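Local coordinates for protein Rab GDP dissociation inhibitor alpha (Naegleria fowleri, PDB 6C87) that probably binds prenylated Rab GTPases in their GDP-bound form, slowing GDP release and withdrawing them from membranes, at residues T20-C25 against G242-V247; V96-M101 against S423-I428; K69-L74 against I387-V392. All blocks are in the same frame, centred on the assembly; numbering follows the deposited sequence.

All three contacts join segments more than 200 residues apart: residues 20-25, 69-74 and 96-101 come first, followed in the same contact order by 242-247, 387-392 and 423-428. Contacts 1 and 2 have centres 12 Å apart and touch, chiefly where Thr23 of helix 22-33 meets Cys424 and Ile428 of helix 422-436. Helix 22-33 follows strand 15-18 of the parallel sheet; helix 422-436, which follows strand 409-411, packs against it, and helix 94-102 joins through Ile98. The centre of contact 3 is about 27 Å from that of contact 1 and about 34 Å from that of contact 2, where strand 389-400 of the mixed sheet begins. The segments of the three contacts thus alternate along the chain.

Contact 1: residues T20-C25 against G242-V247; sequences TGLTEC and GELPQV
Cys25 and Pro245 bring the two backbones closest, with their CA atoms 6.3 Å apart, where the first turn of helix 22-33 lies beside the first turn of helix 243-254. Gly21 is the N-cap residue of the former helix, and its carbonyl O accepts the first-turn bond from Cys25 N at 3.1 Å. Leu22 and Cys25 are three residues apart and so fall on one side of the helix, the side turned to the second helix. With chi1 at -179°, the CG of Leu22 lies opposite its amide nitrogen, and the branched end reaches Leu244. There its CD1 meets Leu244 CB at 3.9 Å, while CD2 lies 4.1 Å from Leu244 CD1, the two leucines meeting at an oblique angle. One turn further on, Cys25 SG lies against the CA-CB side of Pro245, 4.1 Å from CB. Pro245 CG also approaches the carbonyl O of Thr20 at 4.1 Å, so the proline is touched both by sulfur and by the loop leading into the helix. Thr20 turns its own hydroxyl to other partners, Asp42 and the amide of Gly48. The loop and helix start TGLTEC come just after strand 15-18, in the strand-turn-helix position of a Rossmann-like fold, consistent with the clan of this family. Met109 adds to the packing of Leu244, Tyr47 to that of Pro245, and Tyr259 to that of Cys25. The contact is apolar and buried, with no hydrogen bond across it, so shape and not polar pairing fixes the two helix starts against each other.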
ATOM      1  N   THR A  20     -28.160  -9.685 -12.286  1.00 40.89           N
ATOM      2  CA  THR A  20     -27.604  -8.509 -12.954  1.00 42.80           C
ATOM      3  C   THR A  20     -27.948  -7.213 -12.224  1.00 41.31           C
ATOM      4  O   THR A  20     -28.062  -6.159 -12.850  1.00 37.62           O
ATOM      5  CB  THR A  20     -28.057  -8.410 -14.413  1.00 40.98           C
ATOM      6  OG1 THR A  20     -29.488  -8.498 -14.500  1.00 41.13           O
ATOM      7  CG2 THR A  20     -27.425  -9.529 -15.241  1.00 43.58           C
ATOM      8  N   GLY A  21     -28.110  -7.257 -10.902  1.00 39.45           N
ATOM      9  CA  GLY A  21     -28.015  -6.032 -10.136  1.00 35.14           C
ATOM     10  C   GLY A  21     -26.639  -5.416 -10.287  1.00 35.29           C
ATOM     11  O   GLY A  21     -25.679  -6.078 -10.691  1.00 41.26           O
ATOM     12  N   LEU A  22     -26.527  -4.134  -9.947  1.00 32.32           N
ATOM     13  CA  LEU A  22     -25.274  -3.436 -10.225  1.00 35.56           C
ATOM     14  C   LEU A  22     -24.098  -4.104  -9.529  1.00 40.72           C
ATOM     15  O   LEU A  22     -23.024  -4.247 -10.123  1.00 45.81           O
ATOM     16  CB  LEU A  22     -25.364  -1.964  -9.821  1.00 38.48           C
ATOM     17  CG  LEU A  22     -24.074  -1.191 -10.123  1.00 42.45           C
ATOM     18  CD1 LEU A  22     -23.694  -1.290 -11.592  1.00 43.79           C
ATOM     19  CD2 LEU A  22     -24.178   0.264  -9.703  1.00 44.06           C
ATOM     20  N   THR A  23     -24.285  -4.531  -8.278  1.00 36.05           N
ATOM     21  CA  THR A  23     -23.194  -5.145  -7.533  1.00 40.23           C
ATOM     22  C   THR A  23     -22.611  -6.340  -8.276  1.00 40.76           C
ATOM     23  O   THR A  23     -21.386  -6.472  -8.403  1.00 44.10           O
ATOM     24  CB  THR A  23     -23.678  -5.564  -6.146  1.00 43.95           C
ATOM     25  OG1 THR A  23     -24.022  -4.392  -5.396  1.00 46.25           O
ATOM     26  CG2 THR A  23     -22.575  -6.333  -5.408  1.00 35.37           C
ATOM     27  N   GLU A  24     -23.475  -7.223  -8.779  1.00 39.04           N
ATOM     28  CA  GLU A  24     -22.987  -8.385  -9.517  1.00 39.49           C
ATOM     29  C   GLU A  24     -22.318  -7.973 -10.825  1.00 41.31           C
ATOM     30  O   GLU A  24     -21.274  -8.526 -11.196  1.00 44.37           O
ATOM     31  CB  GLU A  24     -24.138  -9.359  -9.775  1.00 42.08           C
ATOM     32  CG  GLU A  24     -24.527 -10.247  -8.589  1.00 43.91           C
ATOM     33  CD  GLU A  24     -25.155  -9.487  -7.420  1.00 50.38           C
ATOM     34  OE1 GLU A  24     -25.935  -8.537  -7.652  1.00 48.41           O
ATOM     35  OE2 GLU A  24     -24.870  -9.859  -6.260  1.00 48.86           O
ATOM     36  N   CYS A  25     -22.888  -6.988 -11.523  1.00 39.70           N
ATOM     37  CA  CYS A  25     -22.305  -6.537 -12.782  1.00 37.95           C
ATOM     38  C   CYS A  25     -20.895  -5.989 -12.579  1.00 39.63           C
ATOM     39  O   CYS A  25     -20.009  -6.220 -13.409  1.00 39.08           O
ATOM     40  CB  CYS A  25     -23.208  -5.484 -13.427  1.00 41.35           C
ATOM     41  SG  CYS A  25     -24.786  -6.121 -14.081  1.00 45.15           S
ATOM     42  N   GLY A 242     -30.290   1.667 -15.865  1.00 33.24           N
ATOM     43  CA  GLY A 242     -30.387   0.540 -16.780  1.00 30.39           C
ATOM     44  C   GLY A 242     -29.275   0.493 -17.819  1.00 41.85           C
ATOM     45  O   GLY A 242     -29.072  -0.554 -18.449  1.00 44.77           O
ATOM     46  N   GLU A 243     -28.532   1.589 -17.986  1.00 36.89           N
ATOM     47  CA  GLU A 243     -27.416   1.598 -18.920  1.00 41.38           C
ATOM     48  C   GLU A 243     -26.248   0.769 -18.412  1.00 41.21           C
ATOM     49  O   GLU A 243     -25.504   0.198 -19.214  1.00 51.46           O
ATOM     50  CB  GLU A 243     -26.964   3.040 -19.157  1.00 42.38           C
ATOM     51  CG  GLU A 243     -28.016   3.904 -19.806  1.00 45.75           C
ATOM     52  CD  GLU A 243     -28.216   3.551 -21.262  1.00 54.36           C
ATOM     53  OE1 GLU A 243     -27.329   3.895 -22.079  1.00 54.99           O
ATOM     54  OE2 GLU A 243     -29.238   2.901 -21.580  1.00 53.62           O
ATOM     55  N   LEU A 244     -26.095   0.657 -17.098  1.00 36.68           N
ATOM     56  CA  LEU A 244     -24.928  -0.030 -16.549  1.00 44.25           C
ATOM     57  C   LEU A 244     -24.889  -1.511 -16.899  1.00 53.54           C
ATOM     58  O   LEU A 244     -23.822  -1.991 -17.322  1.00 59.67           O
ATOM     59  CB  LEU A 244     -24.860   0.219 -15.038  1.00 44.69           C
ATOM     60  CG  LEU A 244     -24.304   1.617 -14.736  1.00 36.07           C
ATOM     61  CD1 LEU A 244     -24.675   2.100 -13.356  1.00 31.71           C
ATOM     62  CD2 LEU A 244     -22.781   1.620 -14.911  1.00 36.81           C
ATOM     63  N   PRO A 245     -25.963  -2.291 -16.751  1.00 51.41           N
ATOM     64  CA  PRO A 245     -25.875  -3.691 -17.195  1.00 50.31           C
ATOM     65  C   PRO A 245     -25.589  -3.815 -18.677  1.00 49.77           C
ATOM     66  O   PRO A 245     -24.927  -4.774 -19.097  1.00 53.69           O
ATOM     67  CB  PRO A 245     -27.252  -4.267 -16.834  1.00 42.12           C
ATOM     68  CG  PRO A 245     -27.774  -3.374 -15.779  1.00 38.68           C
ATOM     69  CD  PRO A 245     -27.271  -2.007 -16.133  1.00 41.44           C
ATOM     70  N   GLN A 246     -26.033  -2.847 -19.481  1.00 46.10           N
ATOM     71  CA  GLN A 246     -25.821  -2.943 -20.918  1.00 48.51           C
ATOM     72  C   GLN A 246     -24.340  -2.849 -21.258  1.00 51.49           C
ATOM     73  O   GLN A 246     -23.818  -3.670 -22.025  1.00 53.16           O
ATOM     74  CB  GLN A 246     -26.615  -1.859 -21.641  1.00 52.66           C
ATOM     75  CG  GLN A 246     -27.636  -2.400 -22.624  1.00 66.46           C
ATOM     76  CD  GLN A 246     -29.048  -2.339 -22.079  1.00 79.64           C
ATOM     77  OE1 GLN A 246     -29.889  -3.173 -22.415  1.00 88.83           O
ATOM     78  NE2 GLN A 246     -29.318  -1.343 -21.238  1.00 77.56           N
ATOM     79  N   VAL A 247     -23.636  -1.864 -20.680  1.00 49.34           N
ATOM     80  CA  VAL A 247     -22.211  -1.729 -20.976  1.00 52.18           C
ATOM     81  C   VAL A 247     -21.422  -2.868 -20.337  1.00 52.70           C
ATOM     82  O   VAL A 247     -20.435  -3.341 -20.916  1.00 51.31           O
ATOM     83  CB  VAL A 247     -21.660  -0.342 -20.569  1.00 48.86           C
ATOM     84  CG1 VAL A 247     -22.296   0.762 -21.413  1.00 46.75           C
ATOM     85  CG2 VAL A 247     -21.833  -0.065 -19.076  1.00 40.88           C
TER

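Contact 2: residues V96-M101 against S423-I428; sequences VKILRM and SCAVDI
Ile98 reaches from helix 94-102 to the surface of helix 422-436 with one atom, CD1, which overlaps both Ala425 and Ile428. Its chi1 of -57° puts CG1 beside the backbone N and opposite the carbonyl carbon, and the extended chi2 (174°) then carries CD1 well beyond the backbone of its own helix. The methyl CB of Ala425 lies 4.2 Å from Ile98 CD1, and the Ala425 carbonyl O is at 4.1 Å from the same atom. On the next turn Ile428 offers its short branch: CG2 meets Ile98 CD1 at 4.2 Å, the two isoleucine side chains slanting across one another. Ala425 and Ile428 are three residues apart and so lie on the same helix face, with CD1 set against both. Helix 422-436 follows strand 409-411, an edge of the parallel Rossmann-like sheet, and packs against helix 22-33, which follows strand 15-18 of that sheet. Val26 of helix 22-33 touches both Ile98 and Ile428, and Leu30 covers Ile98 further; the contact is therefore a junction of three helices. Trp442 also lies on Ile98. Helix 94-102 also meets the second subunit, where Arg100 NH2 bonds the carbonyl O of Asn227.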
ATOM      1  N   VAL A  96     -17.656   5.562  -8.642  1.00 38.05           N
ATOM      2  CA  VAL A  96     -17.119   6.164  -9.859  1.00 44.37           C
ATOM      3  C   VAL A  96     -15.706   5.652 -10.125  1.00 52.29           C
ATOM      4  O   VAL A  96     -15.322   5.404 -11.277  1.00 50.23           O
ATOM      5  CB  VAL A  96     -17.162   7.700  -9.754  1.00 41.97           C
ATOM      6  CG1 VAL A  96     -16.321   8.340 -10.843  1.00 40.78           C
ATOM      7  CG2 VAL A  96     -18.600   8.196  -9.829  1.00 39.36           C
ATOM      8  N   LYS A  97     -14.902   5.496  -9.068  1.00 51.94           N
ATOM      9  CA  LYS A  97     -13.541   5.000  -9.254  1.00 51.98           C
ATOM     10  C   LYS A  97     -13.527   3.528  -9.651  1.00 50.10           C
ATOM     11  O   LYS A  97     -12.738   3.121 -10.512  1.00 46.09           O
ATOM     12  CB  LYS A  97     -12.712   5.237  -7.988  1.00 48.30           C
ATOM     13  CG  LYS A  97     -12.315   6.699  -7.808  1.00 46.43           C
ATOM     14  CD  LYS A  97     -11.457   6.938  -6.578  1.00 45.87           C
ATOM     15  CE  LYS A  97     -11.087   8.410  -6.472  1.00 50.10           C
ATOM     16  NZ  LYS A  97     -10.066   8.667  -5.425  1.00 59.06           N
ATOM     17  N   ILE A  98     -14.411   2.718  -9.060  1.00 51.29           N
ATOM     18  CA  ILE A  98     -14.479   1.310  -9.437  1.00 51.79           C
ATOM     19  C   ILE A  98     -14.948   1.165 -10.880  1.00 53.51           C
ATOM     20  O   ILE A  98     -14.405   0.359 -11.645  1.00 52.68           O
ATOM     21  CB  ILE A  98     -15.403   0.543  -8.480  1.00 52.12           C
ATOM     22  CG1 ILE A  98     -14.938   0.696  -7.035  1.00 52.51           C
ATOM     23  CG2 ILE A  98     -15.411  -0.929  -8.837  1.00 55.71           C
ATOM     24  CD1 ILE A  98     -15.904   0.071  -6.031  1.00 47.95           C
ATOM     25  N   LEU A  99     -15.969   1.939 -11.267  1.00 49.60           N
ATOM     26  CA  LEU A  99     -16.454   1.922 -12.644  1.00 41.30           C
ATOM     27  C   LEU A  99     -15.353   2.303 -13.625  1.00 46.66           C
ATOM     28  O   LEU A  99     -15.262   1.733 -14.719  1.00 50.72           O
ATOM     29  CB  LEU A  99     -17.632   2.883 -12.781  1.00 35.20           C
ATOM     30  CG  LEU A  99     -18.919   2.460 -12.080  1.00 37.87           C
ATOM     31  CD1 LEU A  99     -20.009   3.517 -12.262  1.00 33.32           C
ATOM     32  CD2 LEU A  99     -19.357   1.097 -12.613  1.00 30.88           C
ATOM     33  N   ARG A 100     -14.504   3.264 -13.250  1.00 40.37           N
ATOM     34  CA  ARG A 100     -13.388   3.637 -14.109  1.00 37.85           C
ATOM     35  C   ARG A 100     -12.397   2.492 -14.265  1.00 44.70           C
ATOM     36  O   ARG A 100     -11.834   2.298 -15.348  1.00 48.79           O
ATOM     37  CB  ARG A 100     -12.686   4.882 -13.571  1.00 40.56           C
ATOM     38  CG  ARG A 100     -13.368   6.194 -13.934  1.00 47.57           C
ATOM     39  CD  ARG A 100     -12.794   7.373 -13.154  1.00 45.49           C
ATOM     40  NE  ARG A 100     -13.678   8.530 -13.226  1.00 47.94           N
ATOM     41  CZ  ARG A 100     -13.577   9.612 -12.456  1.00 48.35           C
ATOM     42  NH1 ARG A 100     -12.627   9.686 -11.531  1.00 45.82           N
ATOM     43  NH2 ARG A 100     -14.438  10.616 -12.606  1.00 39.99           N
ATOM     44  N   MET A 101     -12.181   1.718 -13.200  1.00 48.26           N
ATOM     45  CA  MET A 101     -11.241   0.604 -13.265  1.00 37.79           C
ATOM     46  C   MET A 101     -11.668  -0.439 -14.292  1.00 42.60           C
ATOM     47  O   MET A 101     -10.820  -1.044 -14.961  1.00 51.54           O
ATOM     48  CB  MET A 101     -11.115  -0.037 -11.891  1.00 35.24           C
ATOM     49  CG  MET A 101     -10.327   0.759 -10.890  1.00 47.87           C
ATOM     50  SD  MET A 101     -10.424  -0.099  -9.315  1.00 55.71           S
ATOM     51  CE  MET A 101      -9.092  -1.279  -9.535  1.00 54.86           C
ATOM     52  N   SER A 423     -22.647   2.810   0.069  1.00 38.20           N
ATOM     53  CA  SER A 423     -22.782   1.520   0.734  1.00 39.91           C
ATOM     54  C   SER A 423     -22.766   0.377  -0.278  1.00 47.33           C
ATOM     55  O   SER A 423     -22.254  -0.712   0.017  1.00 52.37           O
ATOM     56  CB  SER A 423     -24.046   1.516   1.601  1.00 29.64           C
ATOM     57  OG  SER A 423     -25.223   1.523   0.822  1.00 39.45           O
ATOM     58  N   CYS A 424     -23.296   0.606  -1.481  1.00 36.28           N
ATOM     59  CA  CYS A 424     -23.153  -0.391  -2.535  1.00 36.80           C
ATOM     60  C   CYS A 424     -21.687  -0.580  -2.930  1.00 41.20           C
ATOM     61  O   CYS A 424     -21.227  -1.714  -3.115  1.00 47.87           O
ATOM     62  CB  CYS A 424     -24.003   0.010  -3.741  1.00 33.95           C
ATOM     63  SG  CYS A 424     -23.553  -0.805  -5.277  1.00 49.75           S
ATOM     64  N   ALA A 425     -20.928   0.520  -3.041  1.00 38.76           N
ATOM     65  CA  ALA A 425     -19.508   0.421  -3.383  1.00 37.63           C
ATOM     66  C   ALA A 425     -18.714  -0.282  -2.289  1.00 46.95           C
ATOM     67  O   ALA A 425     -17.807  -1.075  -2.585  1.00 49.55           O
ATOM     68  CB  ALA A 425     -18.928   1.811  -3.652  1.00 36.75           C
ATOM     69  N   VAL A 426     -19.032  -0.001  -1.020  1.00 40.65           N
ATOM     70  CA  VAL A 426     -18.376  -0.697   0.085  1.00 34.15           C
ATOM     71  C   VAL A 426     -18.647  -2.198  -0.000  1.00 42.80           C
ATOM     72  O   VAL A 426     -17.759  -3.021   0.265  1.00 49.71           O
ATOM     73  CB  VAL A 426     -18.824  -0.097   1.437  1.00 37.60           C
ATOM     74  CG1 VAL A 426     -18.414  -0.978   2.594  1.00 35.67           C
ATOM     75  CG2 VAL A 426     -18.229   1.295   1.621  1.00 34.32           C
ATOM     76  N   ASP A 427     -19.870  -2.582  -0.386  1.00 41.13           N
ATOM     77  CA  ASP A 427     -20.178  -4.002  -0.554  1.00 39.93           C
ATOM     78  C   ASP A 427     -19.377  -4.622  -1.699  1.00 48.34           C
ATOM     79  O   ASP A 427     -18.885  -5.749  -1.572  1.00 53.36           O
ATOM     80  CB  ASP A 427     -21.676  -4.199  -0.788  1.00 40.48           C
ATOM     81  CG  ASP A 427     -22.106  -5.647  -0.623  1.00 43.80           C
ATOM     82  OD1 ASP A 427     -21.441  -6.374   0.145  1.00 46.95           O
ATOM     83  OD2 ASP A 427     -23.106  -6.060  -1.253  1.00 45.11           O
ATOM     84  N   ILE A 428     -19.229  -3.904  -2.820  1.00 46.20           N
ATOM     85  CA  ILE A 428     -18.459  -4.432  -3.949  1.00 41.15           C
ATOM     86  C   ILE A 428     -17.008  -4.661  -3.547  1.00 42.08           C
ATOM     87  O   ILE A 428     -16.433  -5.726  -3.808  1.00 37.20           O
ATOM     88  CB  ILE A 428     -18.546  -3.483  -5.156  1.00 36.95           C
ATOM     89  CG1 ILE A 428     -19.933  -3.536  -5.798  1.00 38.82           C
ATOM     90  CG2 ILE A 428     -17.455  -3.814  -6.154  1.00 34.44           C
ATOM     91  CD1 ILE A 428     -20.193  -2.389  -6.758  1.00 36.95           C
TER

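Contact 3: residues K69-L74 against I387-V392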
ATOM      1  N   LYS A  69     -53.803  -0.444 -17.969  1.00 60.89           N
ATOM      2  CA  LYS A  69     -53.113   0.373 -18.948  1.00 55.97           C
ATOM      3  C   LYS A  69     -52.956   1.803 -18.435  1.00 49.16           C
ATOM      4  O   LYS A  69     -53.860   2.334 -17.786  1.00 43.44           O
ATOM      5  CB  LYS A  69     -53.864   0.385 -20.291  1.00 62.04           C
ATOM      6  CG  LYS A  69     -54.052  -0.997 -20.928  1.00 67.34           C
ATOM      7  CD  LYS A  69     -52.718  -1.694 -21.182  1.00 70.54           C
ATOM      8  CE  LYS A  69     -51.785  -0.841 -22.039  1.00 71.48           C
ATOM      9  NZ  LYS A  69     -50.465  -1.498 -22.253  1.00 72.40           N
ATOM     10  N   PRO A  70     -51.818   2.437 -18.691  1.00 47.97           N
ATOM     11  CA  PRO A  70     -51.583   3.791 -18.174  1.00 47.94           C
ATOM     12  C   PRO A  70     -52.450   4.817 -18.880  1.00 44.79           C
ATOM     13  O   PRO A  70     -52.646   4.744 -20.103  1.00 44.81           O
ATOM     14  CB  PRO A  70     -50.092   4.031 -18.469  1.00 48.99           C
ATOM     15  CG  PRO A  70     -49.522   2.669 -18.748  1.00 52.71           C
ATOM     16  CD  PRO A  70     -50.625   1.871 -19.337  1.00 52.06           C
ATOM     17  N   PRO A  71     -52.972   5.802 -18.149  1.00 45.18           N
ATOM     18  CA  PRO A  71     -53.739   6.876 -18.793  1.00 40.97           C
ATOM     19  C   PRO A  71     -52.865   7.731 -19.692  1.00 44.67           C
ATOM     20  O   PRO A  71     -51.670   7.920 -19.452  1.00 48.59           O
ATOM     21  CB  PRO A  71     -54.279   7.689 -17.612  1.00 39.76           C
ATOM     22  CG  PRO A  71     -53.341   7.393 -16.481  1.00 37.05           C
ATOM     23  CD  PRO A  71     -52.875   5.979 -16.688  1.00 39.13           C
ATOM     24  N   ALA A  72     -53.494   8.272 -20.734  1.00 47.41           N
ATOM     25  CA  ALA A  72     -52.758   9.049 -21.723  1.00 41.36           C
ATOM     26  C   ALA A  72     -52.096  10.278 -21.106  1.00 41.95           C
ATOM     27  O   ALA A  72     -51.044  10.718 -21.576  1.00 45.20           O
ATOM     28  CB  ALA A  72     -53.703   9.453 -22.856  1.00 37.26           C
ATOM     29  N   SER A  73     -52.672  10.816 -20.030  1.00 36.85           N
ATOM     30  CA  SER A  73     -52.131  12.015 -19.401  1.00 37.96           C
ATOM     31  C   SER A  73     -50.717  11.819 -18.854  1.00 40.74           C
ATOM     32  O   SER A  73     -50.019  12.807 -18.596  1.00 35.82           O
ATOM     33  CB  SER A  73     -53.069  12.451 -18.276  1.00 34.62           C
ATOM     34  OG  SER A  73     -53.141  11.456 -17.265  1.00 42.06           O
ATOM     35  N   LEU A  74     -50.276  10.573 -18.676  1.00 38.64           N
ATOM     36  CA  LEU A  74     -48.932  10.312 -18.183  1.00 32.42           C
ATOM     37  C   LEU A  74     -47.876  10.362 -19.273  1.00 37.09           C
ATOM     38  O   LEU A  74     -46.685  10.389 -18.943  1.00 41.42           O
ATOM     39  CB  LEU A  74     -48.886   8.960 -17.480  1.00 31.39           C
ATOM     40  CG  LEU A  74     -49.607   8.934 -16.139  1.00 38.33           C
ATOM     41  CD1 LEU A  74     -49.649   7.508 -15.625  1.00 39.95           C
ATOM     42  CD2 LEU A  74     -48.904   9.859 -15.135  1.00 30.60           C
ATOM     43  N   ILE A 387     -49.660  14.568  -6.740  1.00 44.18           N
ATOM     44  CA  ILE A 387     -48.966  13.428  -7.337  1.00 35.26           C
ATOM     45  C   ILE A 387     -49.864  12.791  -8.395  1.00 33.77           C
ATOM     46  O   ILE A 387     -50.991  12.380  -8.097  1.00 30.95           O
ATOM     47  CB  ILE A 387     -48.562  12.399  -6.263  1.00 34.04           C
ATOM     48  CG1 ILE A 387     -47.613  13.040  -5.243  1.00 35.94           C
ATOM     49  CG2 ILE A 387     -47.929  11.168  -6.899  1.00 33.71           C
ATOM     50  CD1 ILE A 387     -47.290  12.154  -4.063  1.00 27.78           C
ATOM     51  N   ASP A 388     -49.343  12.667  -9.622  1.00 33.25           N
ATOM     52  CA  ASP A 388     -50.137  12.115 -10.719  1.00 30.62           C
ATOM     53  C   ASP A 388     -50.362  10.622 -10.540  1.00 40.53           C
ATOM     54  O   ASP A 388     -51.485  10.128 -10.698  1.00 51.52           O
ATOM     55  CB  ASP A 388     -49.444  12.380 -12.057  1.00 41.27           C
ATOM     56  CG  ASP A 388     -49.538  13.827 -12.505  1.00 43.03           C
ATOM     57  OD1 ASP A 388     -50.100  14.680 -11.775  1.00 44.35           O
ATOM     58  OD2 ASP A 388     -49.029  14.108 -13.608  1.00 45.68           O
ATOM     59  N   GLU A 389     -49.294   9.885 -10.257  1.00 35.11           N
ATOM     60  CA  GLU A 389     -49.323   8.447 -10.033  1.00 41.87           C
ATOM     61  C   GLU A 389     -48.316   8.089  -8.962  1.00 37.71           C
ATOM     62  O   GLU A 389     -47.239   8.693  -8.879  1.00 33.01           O
ATOM     63  CB  GLU A 389     -49.029   7.620 -11.294  1.00 43.09           C
ATOM     64  CG  GLU A 389     -50.171   7.540 -12.268  1.00 51.30           C
ATOM     65  CD  GLU A 389     -51.318   6.689 -11.754  1.00 52.47           C
ATOM     66  OE1 GLU A 389     -51.142   6.001 -10.721  1.00 46.33           O
ATOM     67  OE2 GLU A 389     -52.388   6.694 -12.403  1.00 57.42           O
ATOM     68  N   LYS A 390     -48.696   7.124  -8.128  1.00 37.75           N
ATOM     69  CA  LYS A 390     -47.893   6.691  -6.998  1.00 34.84           C
ATOM     70  C   LYS A 390     -47.843   5.166  -6.976  1.00 38.11           C
ATOM     71  O   LYS A 390     -48.884   4.503  -7.055  1.00 33.38           O
ATOM     72  CB  LYS A 390     -48.483   7.254  -5.700  1.00 34.91           C
ATOM     73  CG  LYS A 390     -47.703   6.924  -4.469  1.00 45.52           C
ATOM     74  CD  LYS A 390     -48.397   7.396  -3.201  1.00 51.38           C
ATOM     75  CE  LYS A 390     -49.848   6.939  -3.158  1.00 47.10           C
ATOM     76  NZ  LYS A 390     -50.317   6.849  -1.754  1.00 49.24           N
ATOM     77  N   PHE A 391     -46.641   4.613  -6.840  1.00 42.91           N
ATOM     78  CA  PHE A 391     -46.447   3.168  -6.777  1.00 40.69           C
ATOM     79  C   PHE A 391     -45.713   2.799  -5.499  1.00 36.19           C
ATOM     80  O   PHE A 391     -44.621   3.316  -5.239  1.00 39.05           O
ATOM     81  CB  PHE A 391     -45.646   2.652  -7.969  1.00 37.42           C
ATOM     82  CG  PHE A 391     -46.163   3.103  -9.292  1.00 32.65           C
ATOM     83  CD1 PHE A 391     -47.198   2.410  -9.916  1.00 29.33           C
ATOM     84  CD2 PHE A 391     -45.612   4.211  -9.923  1.00 29.00           C
ATOM     85  CE1 PHE A 391     -47.678   2.812 -11.155  1.00 32.13           C
ATOM     86  CE2 PHE A 391     -46.087   4.625 -11.166  1.00 33.29           C
ATOM     87  CZ  PHE A 391     -47.126   3.918 -11.783  1.00 34.05           C
ATOM     88  N   VAL A 392     -46.295   1.890  -4.720  1.00 33.34           N
ATOM     89  CA  VAL A 392     -45.686   1.436  -3.472  1.00 34.99           C
ATOM     90  C   VAL A 392     -44.864   0.181  -3.743  1.00 33.00           C
ATOM     91  O   VAL A 392     -45.400  -0.846  -4.171  1.00 34.17           O
ATOM     92  CB  VAL A 392     -46.744   1.171  -2.391  1.00 32.98           C
ATOM     93  CG1 VAL A 392     -46.072   0.632  -1.143  1.00 32.94           C
ATOM     94  CG2 VAL A 392     -47.479   2.452  -2.063  1.00 30.63           C
TER
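Leu74 lies across Glu389 at about a right angle, its isobutyl end laid on the aliphatic part of the glutamate chain. Both methyls take part: CD1 and CD2 of Leu74 sit 3.4 Å and 3.9 Å from Glu389 CG. In the glutamate, chi1 (-76°) sets CG against the leucine, and the bend at chi2 (-70°) turns the carboxylate aside; there OE1 forms a salt bridge with Arg64, whose NH2 also bonds to the carbonyl O of Lys390. Asp388 meets the leucine differently, the two side chains running past each other in opposite directions with Leu74 CD2 4.0 Å from Asp388 CB. Its carboxylate is bonded through OD2 to Ser316 OG. Pro71 touches the far end of the glutamate, with CG 4.2 Å from Glu389 OE2, and its carbonyl O takes the N-H of Leu74 at 3.1 Å, closing the 3-10 turn. The apolar stems of both acids thus touch the leucine, while their charged ends go to other partners. The turn lies over the first part of strand 389-400, which pairs antiparallel with strand 302-315 in the mixed sheet; Ile314 of that strand also touches Leu74, and helix 56-64 borders the site through Arg64, Phe60 against Pro70 and Phe63 against Phe391.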